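Local coordinates for protein mannosephosphate isomerase, putative (Archaeoglobus fulgidus, PDB 1ZX5) that probably interconverts D-mannose 6-phosphate and D-fructose 6-phosphate as a zinc-dependent isomerase of the type 1 mannose-6-phosphate isomerase family, at residues A[70-78]-A[244-252]; A[110-120]-A[184-194]. One frame throughout, in Å; residues are numbered along the deposited sequence. Where two conformers were deposited one is given.

Both halves of this chain belong to the cupin clan, and the two contacts serve them differently. Interaction 2, whose centre lies about 10 Å from the centre of the chain, pairs strands 119-123 and 181-188 within the six-stranded antiparallel sheet of the N-terminal half and carries on into the adjoining loops. Interaction 1, centred about 18 Å from the chain centre, ties the end of helix 61-73 to the loop entering strand 250-256 of the C-terminal cupin domain, joining segments 166 residues apart. The centres of interactions 1 and 2 are 21 Å apart; the nearest atoms of interactions 1 and 2 are about 7 Å apart. Along the chain, both segments of interaction 2 fall between 70-78 and 244-252.

Interaction 1 (A[70-78]-A[244-252]); sequences DELLGRAAE and KTGGVMNIL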
ATOM      1  N   ASP A  70      14.945   6.131 -15.195  1.00 33.58           N
ATOM      2  CA  ASP A  70      16.271   5.663 -14.751  1.00 33.57           C
ATOM      3  C   ASP A  70      16.737   6.371 -13.484  1.00 32.52           C
ATOM      4  O   ASP A  70      17.197   5.724 -12.554  1.00 31.78           O
ATOM      5  CB  ASP A  70      17.336   5.833 -15.854  1.00 34.26           C
ATOM      6  CG  ASP A  70      17.081   4.949 -17.076  1.00 37.09           C
ATOM      7  OD1 ASP A  70      16.184   4.072 -17.035  1.00 40.74           O
ATOM      8  OD2 ASP A  70      17.790   5.132 -18.092  1.00 40.28           O
ATOM      9  N   GLU A  71      16.609   7.698 -13.463  1.00 32.09           N
ATOM     10  CA  GLU A  71      16.931   8.495 -12.277  1.00 32.16           C
ATOM     11  C   GLU A  71      16.043   8.164 -11.072  1.00 31.67           C
ATOM     12  O   GLU A  71      16.535   8.082  -9.946  1.00 31.56           O
ATOM     13  CB  GLU A  71      16.866   9.998 -12.568  1.00 32.02           C
ATOM     14  CG  GLU A  71      17.479  10.824 -11.445  1.00 32.36           C
ATOM     15  CD  GLU A  71      17.369  12.330 -11.640  1.00 32.50           C
ATOM     16  OE1 GLU A  71      17.109  12.780 -12.782  1.00 32.44           O
ATOM     17  OE2 GLU A  71      17.561  13.062 -10.639  1.00 30.82           O
ATOM     18  N   LEU A  72      14.746   7.974 -11.308  1.00 31.38           N
ATOM     19  CA  LEU A  72      13.832   7.599 -10.232  1.00 31.31           C
ATOM     20  C   LEU A  72      14.157   6.233  -9.636  1.00 31.40           C
ATOM     21  O   LEU A  72      14.189   6.078  -8.415  1.00 31.48           O
ATOM     22  CB  LEU A  72      12.374   7.612 -10.699  1.00 31.22           C
ATOM     23  CG  LEU A  72      11.600   8.929 -10.725  1.00 31.44           C
ATOM     24  CD1 LEU A  72      10.246   8.683 -11.384  1.00 31.92           C
ATOM     25  CD2 LEU A  72      11.424   9.501  -9.325  1.00 30.72           C
ATOM     26  N   LEU A  73      14.395   5.249 -10.499  1.00 31.37           N
ATOM     27  CA  LEU A  73      14.539   3.868 -10.055  1.00 31.36           C
ATOM     28  C   LEU A  73      15.940   3.523  -9.591  1.00 31.37           C
ATOM     29  O   LEU A  73      16.104   2.660  -8.723  1.00 31.07           O
ATOM     30  CB  LEU A  73      14.091   2.892 -11.141  1.00 31.25           C
ATOM     31  CG  LEU A  73      12.608   2.873 -11.529  1.00 32.24           C
ATOM     32  CD1 LEU A  73      12.412   1.957 -12.740  1.00 32.42           C
ATOM     33  CD2 LEU A  73      11.692   2.449 -10.373  1.00 32.05           C
ATOM     34  N   GLY A  74      16.942   4.187 -10.169  1.00 31.44           N
ATOM     35  CA  GLY A  74      18.333   3.955  -9.804  1.00 31.90           C
ATOM     36  C   GLY A  74      18.753   2.532 -10.089  1.00 32.58           C
ATOM     37  O   GLY A  74      18.636   2.065 -11.227  1.00 32.52           O
ATOM     38  N   ARG A  75      19.214   1.835  -9.052  1.00 33.14           N
ATOM     39  CA  ARG A  75      19.684   0.451  -9.186  1.00 34.26           C
ATOM     40  C   ARG A  75      18.556  -0.533  -9.524  1.00 34.49           C
ATOM     41  O   ARG A  75      18.822  -1.659  -9.956  1.00 34.97           O
ATOM     42  CB  ARG A  75      20.438   0.002  -7.931  1.00 33.81           C
ATOM     43  CG  ARG A  75      21.714   0.794  -7.657  1.00 35.38           C
ATOM     44  CD  ARG A  75      22.552   0.208  -6.512  1.00 35.90           C
ATOM     45  NE  ARG A  75      21.794   0.110  -5.268  1.00 40.49           N
ATOM     46  CZ  ARG A  75      21.368  -1.027  -4.718  1.00 42.86           C
ATOM     47  NH1 ARG A  75      21.633  -2.199  -5.291  1.00 43.59           N
ATOM     48  NH2 ARG A  75      20.672  -0.992  -3.581  1.00 43.23           N
ATOM     49  N   ALA A  76      17.306  -0.094  -9.351  1.00 34.69           N
ATOM     50  CA  ALA A  76      16.123  -0.901  -9.664  1.00 34.96           C
ATOM     51  C   ALA A  76      15.627  -0.699 -11.102  1.00 35.39           C
ATOM     52  O   ALA A  76      14.626  -1.293 -11.495  1.00 35.12           O
ATOM     53  CB  ALA A  76      14.999  -0.594  -8.670  1.00 34.86           C
ATOM     54  N   ALA A  77      16.331   0.130 -11.878  1.00 36.30           N
ATOM     55  CA  ALA A  77      15.922   0.457 -13.246  1.00 37.42           C
ATOM     56  C   ALA A  77      15.901  -0.753 -14.179  1.00 38.64           C
ATOM     57  O   ALA A  77      14.989  -0.876 -14.995  1.00 38.62           O
ATOM     58  CB  ALA A  77      16.780   1.565 -13.829  1.00 37.04           C
ATOM     59  N   GLU A  78      16.887  -1.644 -14.058  1.00 39.90           N
ATOM     60  CA  GLU A  78      16.904  -2.850 -14.891  1.00 41.77           C
ATOM     61  C   GLU A  78      15.803  -3.840 -14.496  1.00 41.55           C
ATOM     62  O   GLU A  78      15.175  -4.456 -15.366  1.00 41.99           O
ATOM     63  CB  GLU A  78      18.290  -3.519 -14.947  1.00 41.79           C
ATOM     64  CG  GLU A  78      19.004  -3.731 -13.600  1.00 43.64           C
ATOM     65  CD  GLU A  78      20.536  -3.780 -13.742  1.00 44.53           C
ATOM     66  OE1 GLU A  78      21.041  -4.479 -14.667  1.00 48.07           O
ATOM     67  OE2 GLU A  78      21.237  -3.114 -12.930  1.00 47.50           O
ATOM     68  N   LYS A 244      19.190   6.644   4.331  1.00 27.18           N
ATOM     69  CA  LYS A 244      19.770   6.234   3.042  1.00 27.62           C
ATOM     70  C   LYS A 244      18.689   5.656   2.152  1.00 27.30           C
ATOM     71  O   LYS A 244      17.899   4.827   2.605  1.00 28.12           O
ATOM     72  CB  LYS A 244      20.850   5.153   3.237  1.00 27.70           C
ATOM     73  CG  LYS A 244      21.857   5.430   4.323  1.00 30.10           C
ATOM     74  CD  LYS A 244      22.811   6.502   3.895  1.00 33.69           C
ATOM     75  CE  LYS A 244      24.111   6.421   4.665  1.00 36.56           C
ATOM     76  NZ  LYS A 244      25.115   7.347   4.053  1.00 39.85           N
ATOM     77  N   THR A 245      18.659   6.066   0.887  1.00 26.72           N
ATOM     78  CA  THR A 245      17.721   5.482  -0.075  1.00 26.18           C
ATOM     79  C   THR A 245      18.111   4.058  -0.493  1.00 26.27           C
ATOM     80  O   THR A 245      17.241   3.245  -0.824  1.00 26.51           O
ATOM     81  CB  THR A 245      17.585   6.345  -1.353  1.00 25.96           C
ATOM     82  OG1 THR A 245      18.867   6.490  -1.973  1.00 26.17           O
ATOM     83  CG2 THR A 245      17.002   7.725  -1.035  1.00 25.01           C
ATOM     84  N   GLY A 246      19.413   3.765  -0.471  1.00 26.24           N
ATOM     85  CA  GLY A 246      19.963   2.536  -1.045  1.00 26.22           C
ATOM     86  C   GLY A 246      20.138   2.632  -2.557  1.00 26.73           C
ATOM     87  O   GLY A 246      20.327   1.617  -3.225  1.00 26.81           O
ATOM     88  N   GLY A 247      20.062   3.847  -3.110  1.00 26.74           N
ATOM     89  CA  GLY A 247      20.208   4.041  -4.553  1.00 26.81           C
ATOM     90  C   GLY A 247      19.037   3.498  -5.358  1.00 27.18           C
ATOM     91  O   GLY A 247      19.177   3.198  -6.538  1.00 27.24           O
ATOM     92  N   VAL A 248      17.887   3.366  -4.701  1.00 27.24           N
ATOM     93  CA  VAL A 248      16.611   3.050  -5.352  1.00 27.50           C
ATOM     94  C   VAL A 248      15.569   4.107  -4.973  1.00 28.44           C
ATOM     95  O   VAL A 248      15.758   4.856  -4.006  1.00 28.11           O
ATOM     96  CB  VAL A 248      16.077   1.639  -4.955  1.00 27.31           C
ATOM     97  CG1 VAL A 248      17.081   0.532  -5.359  1.00 26.13           C
ATOM     98  CG2 VAL A 248      15.758   1.571  -3.465  1.00 25.77           C
HETATM   99  N   MSE A 249      14.476   4.162  -5.732  1.00 29.24           N
HETATM  100  CA  MSE A 249      13.338   5.011  -5.392  1.00 31.33           C
HETATM  101  C   MSE A 249      12.806   4.707  -3.983  1.00 29.31           C
HETATM  102  O   MSE A 249      12.636   3.532  -3.611  1.00 29.20           O
HETATM  103  CB  MSE A 249      12.221   4.804  -6.407  1.00 30.49           C
HETATM  104  CG  MSE A 249      11.185   5.904  -6.451  1.00 32.52           C
HETATM  105 SE   MSE A 249       9.624   5.375  -7.587  1.00 40.61          SE
HETATM  106  CE  MSE A 249       8.764   4.098  -6.328  1.00 34.55           C
ATOM    107  N   ASN A 250      12.571   5.768  -3.211  1.00 27.60           N
ATOM    108  CA  ASN A 250      11.909   5.675  -1.918  1.00 26.38           C
ATOM    109  C   ASN A 250      10.656   6.563  -1.912  1.00 25.87           C
ATOM    110  O   ASN A 250      10.562   7.543  -2.672  1.00 25.13           O
ATOM    111  CB  ASN A 250      12.836   6.111  -0.771  1.00 25.93           C
ATOM    112  CG  ASN A 250      13.930   5.085  -0.438  1.00 27.08           C
ATOM    113  OD1 ASN A 250      14.438   4.357  -1.296  1.00 29.98           O
ATOM    114  ND2 ASN A 250      14.313   5.052   0.814  1.00 25.69           N
ATOM    115  N   ILE A 251       9.703   6.207  -1.054  1.00 24.98           N
ATOM    116  CA  ILE A 251       8.578   7.069  -0.713  1.00 24.41           C
ATOM    117  C   ILE A 251       8.548   7.134   0.808  1.00 24.70           C
ATOM    118  O   ILE A 251       8.701   6.120   1.482  1.00 24.96           O
ATOM    119  CB  ILE A 251       7.218   6.555  -1.309  1.00 24.41           C
ATOM    120  CG1 ILE A 251       7.177   6.773  -2.835  1.00 23.86           C
ATOM    121  CG2 ILE A 251       6.007   7.247  -0.640  1.00 23.53           C
ATOM    122  CD1 ILE A 251       6.018   6.070  -3.564  1.00 23.51           C
ATOM    123  N   LEU A 252       8.373   8.333   1.343  1.00 24.74           N
ATOM    124  CA  LEU A 252       8.284   8.542   2.783  1.00 24.87           C
ATOM    125  C   LEU A 252       6.853   8.888   3.132  1.00 24.89           C
ATOM    126  O   LEU A 252       6.233   9.707   2.456  1.00 25.60           O
ATOM    127  CB  LEU A 252       9.186   9.714   3.219  1.00 24.11           C
ATOM    128  CG  LEU A 252      10.659   9.689   2.819  1.00 25.39           C
ATOM    129  CD1 LEU A 252      11.326  11.030   3.190  1.00 24.80           C
ATOM    130  CD2 LEU A 252      11.402   8.501   3.464  1.00 24.44           C
TER
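The C-terminal end of helix 61-73, where the chain leaves the helix through a type II' beta turn from Leu73 to Ala76, docks on the glycine-rich loop that leads into strand 250-256. Arg75 carries the polar half of the contact. Its backbone N bonds to Gly247 O at 2.9 Å in a nearly straight line (175°), while its side chain reaches past to the preceding carbonyl. The chain bends at chi3 (-57°), which turns the guanidinium side-on, and both Arg75 NE (2.9 Å) and NH2 (2.7 Å) donate to Gly246 O. That oxygen lies close to the guanidinium plane, and two donors on one acceptor fix the group's rotation. Val248 CG1 lies over one face of the guanidinium. Ala76 points its CB at the loop and is small enough for that methyl to meet Val248 CG1 at 4.1 Å.

Glycine fits three places here. Gly74, Gly246 and Gly247 all have positive phi, and a side chain on Gly74 would run into Gly247 O; instead Gly74 CA approaches that oxygen at 3.5 Å as a CA-H...O contact. Val248 CA makes a similar contact with Leu73 O at 3.4 Å. Deeper in, the CB of selenomethionine Met249 packs against Leu72 O at 3.1 Å, and its side chain continues to Leu298 and Phe83. Thr245 OG1 accepts from Gly247 N, shaping the loop as an ST turn. The helix thus ends in a type II' turn whose second residue is the positive-phi Gly74, set against a glycine loop of the C-terminal cupin domain.

Interaction 2 (A[110-120]-A[184-194]); sequences LGEAEGGVESA and LEVSSNSTLAY
Leu110 CD1 packs against Tyr194 at the start of the contact, 3.8 Å from CE2, just before the Schellman motif at Gly111 that ends helix 104-109. Glu112 follows, and the bend at chi2 (-77°) brings its carboxylate back to Tyr194: the phenol OH of Tyr194 donates to Glu112 OE2 at 2.6 Å, on the anti side but 27° out of the carboxylate plane, with OE2 at the ring edge. Lys203 forms a salt bridge with the same oxygen, and the aliphatic part of Glu112 rests on the methyls of Leu192.

Glu114 extends beyond CG and accepts three bonds, two from Thr191 and one from His45. Thr191 OG1 donates to the syn lone pair of Glu114 OE2 at 2.8 Å, while Thr191 N reaches OE1 from above the carboxylate plane; His45 NE2 also bonds OE1. With alanine in place of Glu114, Thr191 N and His45 NE2 would lose OE1 and Thr191 OG1 would lose OE2, which is likely to free the loop at Thr191 to shift. Gly115 O then accepts from Ser190 OG (2.8 Å), which stands above the carbonyl plane, and a water links Gly115 N to Asn189 O.

From here the loops converge on the antiparallel sheet of the N-terminal half, where strands 119-123 and 181-188 are neighbours. Val117 puts CG2 3.5 Å from Leu192 O; CG2 also touches Ser190 OG, and CG1 meets Ser187 CB. Glu118 N donates to Ser188 OG almost straight (173°), and Glu118 O accepts from Ser188 N; a water joins Glu118 OE2 to the same hydroxyl. Ser119 and Ser187 form a non-hydrogen-bonded pair whose CB atoms lie 3.6 Å apart, small residues suiting the close approach. Ala120 and Val186 pair through two backbone bonds, their side chains facing Leu232 of strand 230-237.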
ATOM      1  N   LEU A 110      -5.845 -15.691 -16.702  1.00 24.26           N
ATOM      2  CA  LEU A 110      -7.189 -15.099 -16.753  1.00 23.86           C
ATOM      3  C   LEU A 110      -7.334 -14.038 -17.851  1.00 23.24           C
ATOM      4  O   LEU A 110      -8.444 -13.584 -18.119  1.00 22.87           O
ATOM      5  CB  LEU A 110      -7.552 -14.482 -15.388  1.00 23.62           C
ATOM      6  CG  LEU A 110      -7.853 -15.466 -14.251  1.00 24.32           C
ATOM      7  CD1 LEU A 110      -8.000 -14.761 -12.887  1.00 23.45           C
ATOM      8  CD2 LEU A 110      -9.089 -16.275 -14.573  1.00 23.96           C
ATOM      9  N   GLY A 111      -6.215 -13.639 -18.458  1.00 23.11           N
ATOM     10  CA  GLY A 111      -6.194 -12.621 -19.512  1.00 23.14           C
ATOM     11  C   GLY A 111      -6.435 -11.186 -19.051  1.00 23.77           C
ATOM     12  O   GLY A 111      -6.927 -10.348 -19.813  1.00 23.49           O
ATOM     13  N   GLU A 112      -6.076 -10.879 -17.816  1.00 24.48           N
ATOM     14  CA  GLU A 112      -6.244  -9.520 -17.307  1.00 26.20           C
ATOM     15  C   GLU A 112      -5.250  -8.569 -17.981  1.00 27.47           C
ATOM     16  O   GLU A 112      -4.168  -8.995 -18.410  1.00 28.07           O
ATOM     17  CB  GLU A 112      -6.063  -9.498 -15.786  1.00 25.88           C
ATOM     18  CG  GLU A 112      -7.113 -10.314 -15.021  1.00 25.81           C
ATOM     19  CD  GLU A 112      -8.485  -9.614 -14.903  1.00 27.40           C
ATOM     20  OE1 GLU A 112      -8.720  -8.550 -15.538  1.00 24.95           O
ATOM     21  OE2 GLU A 112      -9.332 -10.134 -14.144  1.00 28.62           O
ATOM     22  N   ALA A 113      -5.627  -7.304 -18.117  1.00 28.60           N
ATOM     23  CA  ALA A 113      -4.698  -6.282 -18.597  1.00 30.01           C
ATOM     24  C   ALA A 113      -3.710  -5.903 -17.480  1.00 31.09           C
ATOM     25  O   ALA A 113      -2.570  -5.558 -17.755  1.00 31.49           O
ATOM     26  CB  ALA A 113      -5.446  -5.056 -19.107  1.00 29.57           C
ATOM     27  N   GLU A 114      -4.141  -5.973 -16.221  1.00 32.04           N
ATOM     28  CA  GLU A 114      -3.200  -5.757 -15.109  1.00 33.08           C
ATOM     29  C   GLU A 114      -2.455  -7.035 -14.700  1.00 32.73           C
ATOM     30  O   GLU A 114      -2.892  -8.158 -15.009  1.00 32.83           O
ATOM     31  CB  GLU A 114      -3.900  -5.197 -13.883  1.00 33.59           C
ATOM     32  CG  GLU A 114      -4.993  -4.186 -14.147  1.00 36.84           C
ATOM     33  CD  GLU A 114      -5.371  -3.484 -12.872  1.00 41.42           C
ATOM     34  OE1 GLU A 114      -4.490  -2.793 -12.319  1.00 40.59           O
ATOM     35  OE2 GLU A 114      -6.529  -3.650 -12.406  1.00 45.00           O
ATOM     36  N   GLY A 115      -1.341  -6.852 -13.992  1.00 31.94           N
ATOM     37  CA  GLY A 115      -0.568  -7.966 -13.453  1.00 30.66           C
ATOM     38  C   GLY A 115      -1.108  -8.441 -12.110  1.00 29.88           C
ATOM     39  O   GLY A 115      -2.155  -7.971 -11.636  1.00 29.28           O
ATOM     40  N   GLY A 116      -0.381  -9.381 -11.512  1.00 29.42           N
ATOM     41  CA  GLY A 116      -0.673  -9.897 -10.181  1.00 29.24           C
ATOM     42  C   GLY A 116      -0.426  -8.897  -9.063  1.00 29.11           C
ATOM     43  O   GLY A 116       0.105  -7.803  -9.287  1.00 28.85           O
ATOM     44  N   VAL A 117      -0.859  -9.259  -7.859  1.00 29.12           N
ATOM     45  CA  VAL A 117      -0.768  -8.366  -6.712  1.00 29.09           C
ATOM     46  C   VAL A 117      -0.191  -9.097  -5.509  1.00 29.61           C
ATOM     47  O   VAL A 117      -0.737 -10.116  -5.071  1.00 29.92           O
ATOM     48  CB  VAL A 117      -2.144  -7.761  -6.295  1.00 29.16           C
ATOM     49  CG1 VAL A 117      -1.937  -6.586  -5.316  1.00 27.12           C
ATOM     50  CG2 VAL A 117      -2.970  -7.317  -7.509  1.00 28.90           C
ATOM     51  N   GLU A 118       0.916  -8.573  -4.993  1.00 30.08           N
ATOM     52  CA  GLU A 118       1.394  -8.890  -3.641  1.00 30.87           C
ATOM     53  C   GLU A 118       1.378  -7.578  -2.866  1.00 30.50           C
ATOM     54  O   GLU A 118       1.569  -6.514  -3.453  1.00 30.09           O
ATOM     55  CB  GLU A 118       2.809  -9.472  -3.676  1.00 30.70           C
ATOM     56  CG  GLU A 118       3.842  -8.540  -4.362  1.00 32.70           C
ATOM     57  CD  GLU A 118       5.291  -9.078  -4.352  1.00 33.05           C
ATOM     58  OE1 GLU A 118       5.513 -10.241  -3.918  1.00 33.90           O
ATOM     59  OE2 GLU A 118       6.204  -8.322  -4.790  1.00 33.09           O
ATOM     60  N   SER A 119       1.144  -7.635  -1.560  1.00 30.68           N
ATOM     61  CA  SER A 119       1.117  -6.412  -0.768  1.00 31.17           C
ATOM     62  C   SER A 119       1.635  -6.543   0.656  1.00 30.78           C
ATOM     63  O   SER A 119       1.602  -7.619   1.271  1.00 30.95           O
ATOM     64  CB  SER A 119      -0.285  -5.805  -0.764  1.00 31.89           C
ATOM     65  OG  SER A 119      -1.175  -6.687  -0.139  1.00 36.27           O
ATOM     66  N   ALA A 120       2.144  -5.421   1.153  1.00 29.91           N
ATOM     67  CA  ALA A 120       2.589  -5.282   2.514  1.00 29.22           C
ATOM     68  C   ALA A 120       1.701  -4.221   3.184  1.00 29.27           C
ATOM     69  O   ALA A 120       1.451  -3.152   2.628  1.00 29.16           O
ATOM     70  CB  ALA A 120       4.064  -4.892   2.546  1.00 28.65           C
ATOM     71  N   LEU A 184      -1.747   1.489   5.842  1.00 28.88           N
ATOM     72  CA  LEU A 184      -0.972   1.834   4.671  1.00 28.30           C
ATOM     73  C   LEU A 184      -0.724   0.535   3.912  1.00 27.91           C
ATOM     74  O   LEU A 184      -0.145  -0.405   4.470  1.00 27.64           O
ATOM     75  CB  LEU A 184       0.353   2.458   5.116  1.00 28.91           C
ATOM     76  CG  LEU A 184       1.415   2.796   4.055  1.00 30.14           C
ATOM     77  CD1 LEU A 184       0.890   3.852   3.086  1.00 32.08           C
ATOM     78  CD2 LEU A 184       2.684   3.287   4.712  1.00 29.38           C
ATOM     79  N   GLU A 185      -1.143   0.476   2.647  0.50 27.31           N
ATOM     80  CA  GLU A 185      -0.973  -0.736   1.829  0.50 27.05           C
ATOM     81  C   GLU A 185      -0.060  -0.486   0.627  0.50 27.31           C
ATOM     82  O   GLU A 185      -0.420   0.249  -0.300  0.50 27.54           O
ATOM     83  CB  GLU A 185      -2.345  -1.316   1.385  0.50 26.92           C
ATOM     84  CG  GLU A 185      -3.245  -1.712   2.560  0.50 25.49           C
ATOM     85  CD  GLU A 185      -4.547  -2.426   2.187  0.50 26.39           C
ATOM     86  OE1 GLU A 185      -4.702  -2.907   1.038  0.50 23.91           O
ATOM     87  OE2 GLU A 185      -5.422  -2.513   3.081  0.50 22.69           O
ATOM     88  N   VAL A 186       1.125  -1.093   0.650  1.00 27.28           N
ATOM     89  CA  VAL A 186       2.057  -0.991  -0.456  1.00 26.90           C
ATOM     90  C   VAL A 186       1.898  -2.272  -1.264  1.00 27.17           C
ATOM     91  O   VAL A 186       2.114  -3.371  -0.740  1.00 26.94           O
ATOM     92  CB  VAL A 186       3.530  -0.825   0.020  1.00 27.24           C
ATOM     93  CG1 VAL A 186       4.461  -0.630  -1.188  1.00 25.82           C
ATOM     94  CG2 VAL A 186       3.647   0.338   0.991  1.00 26.21           C
ATOM     95  N   SER A 187       1.501  -2.144  -2.532  1.00 27.01           N
ATOM     96  CA  SER A 187       1.321  -3.319  -3.372  1.00 26.79           C
ATOM     97  C   SER A 187       2.007  -3.165  -4.719  1.00 26.91           C
ATOM     98  O   SER A 187       2.546  -2.107  -5.030  1.00 26.74           O
ATOM     99  CB  SER A 187      -0.159  -3.603  -3.578  1.00 26.70           C
ATOM    100  OG  SER A 187      -0.773  -2.568  -4.337  1.00 27.83           O
ATOM    101  N   SER A 188       1.994  -4.243  -5.504  1.00 26.89           N
ATOM    102  CA  SER A 188       2.239  -4.166  -6.945  1.00 27.23           C
ATOM    103  C   SER A 188       1.378  -3.054  -7.534  1.00 27.01           C
ATOM    104  O   SER A 188       0.345  -2.676  -6.961  1.00 26.68           O
ATOM    105  CB  SER A 188       1.861  -5.482  -7.629  1.00 26.80           C
ATOM    106  OG  SER A 188       2.385  -6.594  -6.917  1.00 28.39           O
ATOM    107  N   ASN A 189       1.807  -2.534  -8.676  1.00 27.27           N
ATOM    108  CA  ASN A 189       1.034  -1.527  -9.374  1.00 27.82           C
ATOM    109  C   ASN A 189      -0.141  -2.179 -10.122  1.00 28.24           C
ATOM    110  O   ASN A 189      -0.161  -2.245 -11.353  1.00 28.37           O
ATOM    111  CB  ASN A 189       1.929  -0.716 -10.325  1.00 27.30           C
ATOM    112  CG  ASN A 189       1.200   0.467 -10.922  1.00 28.16           C
ATOM    113  OD1 ASN A 189       0.220   0.959 -10.341  1.00 27.14           O
ATOM    114  ND2 ASN A 189       1.659   0.929 -12.084  1.00 26.93           N
ATOM    115  N   SER A 190      -1.102  -2.676  -9.353  1.00 28.66           N
ATOM    116  CA  SER A 190      -2.255  -3.401  -9.869  1.00 29.03           C
ATOM    117  C   SER A 190      -3.353  -3.379  -8.827  1.00 29.74           C
ATOM    118  O   SER A 190      -3.088  -3.455  -7.626  1.00 29.66           O
ATOM    119  CB  SER A 190      -1.900  -4.855 -10.200  1.00 28.91           C
ATOM    120  OG  SER A 190      -3.058  -5.597 -10.559  1.00 28.33           O
ATOM    121  N   THR A 191      -4.591  -3.290  -9.300  1.00 30.90           N
ATOM    122  CA  THR A 191      -5.768  -3.291  -8.426  1.00 31.87           C
ATOM    123  C   THR A 191      -6.638  -4.553  -8.593  1.00 31.12           C
ATOM    124  O   THR A 191      -7.764  -4.585  -8.097  1.00 31.98           O
ATOM    125  CB  THR A 191      -6.673  -2.067  -8.727  1.00 32.27           C
ATOM    126  OG1 THR A 191      -6.868  -1.978 -10.147  1.00 34.20           O
ATOM    127  CG2 THR A 191      -6.024  -0.778  -8.228  1.00 34.35           C
ATOM    128  N   LEU A 192      -6.149  -5.579  -9.288  1.00 29.86           N
ATOM    129  CA  LEU A 192      -6.950  -6.799  -9.450  1.00 28.98           C
ATOM    130  C   LEU A 192      -7.323  -7.370  -8.092  1.00 28.26           C
ATOM    131  O   LEU A 192      -6.453  -7.629  -7.256  1.00 28.10           O
ATOM    132  CB  LEU A 192      -6.222  -7.870 -10.267  1.00 28.44           C
ATOM    133  CG  LEU A 192      -6.034  -7.611 -11.755  1.00 29.70           C
ATOM    134  CD1 LEU A 192      -5.262  -8.760 -12.372  1.00 28.71           C
ATOM    135  CD2 LEU A 192      -7.374  -7.395 -12.464  1.00 30.26           C
ATOM    136  N   ALA A 193      -8.622  -7.535  -7.875  1.00 27.44           N
ATOM    137  CA  ALA A 193      -9.144  -8.096  -6.640  1.00 27.22           C
ATOM    138  C   ALA A 193     -10.470  -8.768  -6.942  1.00 26.82           C
ATOM    139  O   ALA A 193     -11.312  -8.198  -7.637  1.00 26.92           O
ATOM    140  CB  ALA A 193      -9.315  -6.992  -5.560  1.00 26.73           C
ATOM    141  N   TYR A 194     -10.640  -9.981  -6.434  1.00 26.07           N
ATOM    142  CA  TYR A 194     -11.854 -10.738  -6.662  1.00 25.99           C
ATOM    143  C   TYR A 194     -12.553 -10.981  -5.349  1.00 25.42           C
ATOM    144  O   TYR A 194     -11.981 -11.560  -4.424  1.00 25.73           O
ATOM    145  CB  TYR A 194     -11.539 -12.055  -7.358  1.00 26.16           C
ATOM    146  CG  TYR A 194     -10.710 -11.884  -8.610  1.00 27.04           C
ATOM    147  CD1 TYR A 194     -11.128 -11.022  -9.648  1.00 27.13           C
ATOM    148  CD2 TYR A 194      -9.516 -12.587  -8.771  1.00 26.94           C
ATOM    149  CE1 TYR A 194     -10.360 -10.868 -10.812  1.00 26.28           C
ATOM    150  CE2 TYR A 194      -8.738 -12.443  -9.922  1.00 27.26           C
ATOM    151  CZ  TYR A 194      -9.163 -11.584 -10.936  1.00 28.12           C
ATOM    152  OH  TYR A 194      -8.395 -11.477 -12.081  1.00 28.88           O
TER
HETATM  153  O   HOH W   1       0.253  -4.352 -13.285  1.00 51.34           O
HETATM  154  O   HOH W   2       5.020  -6.682  -6.853  1.00 28.22           O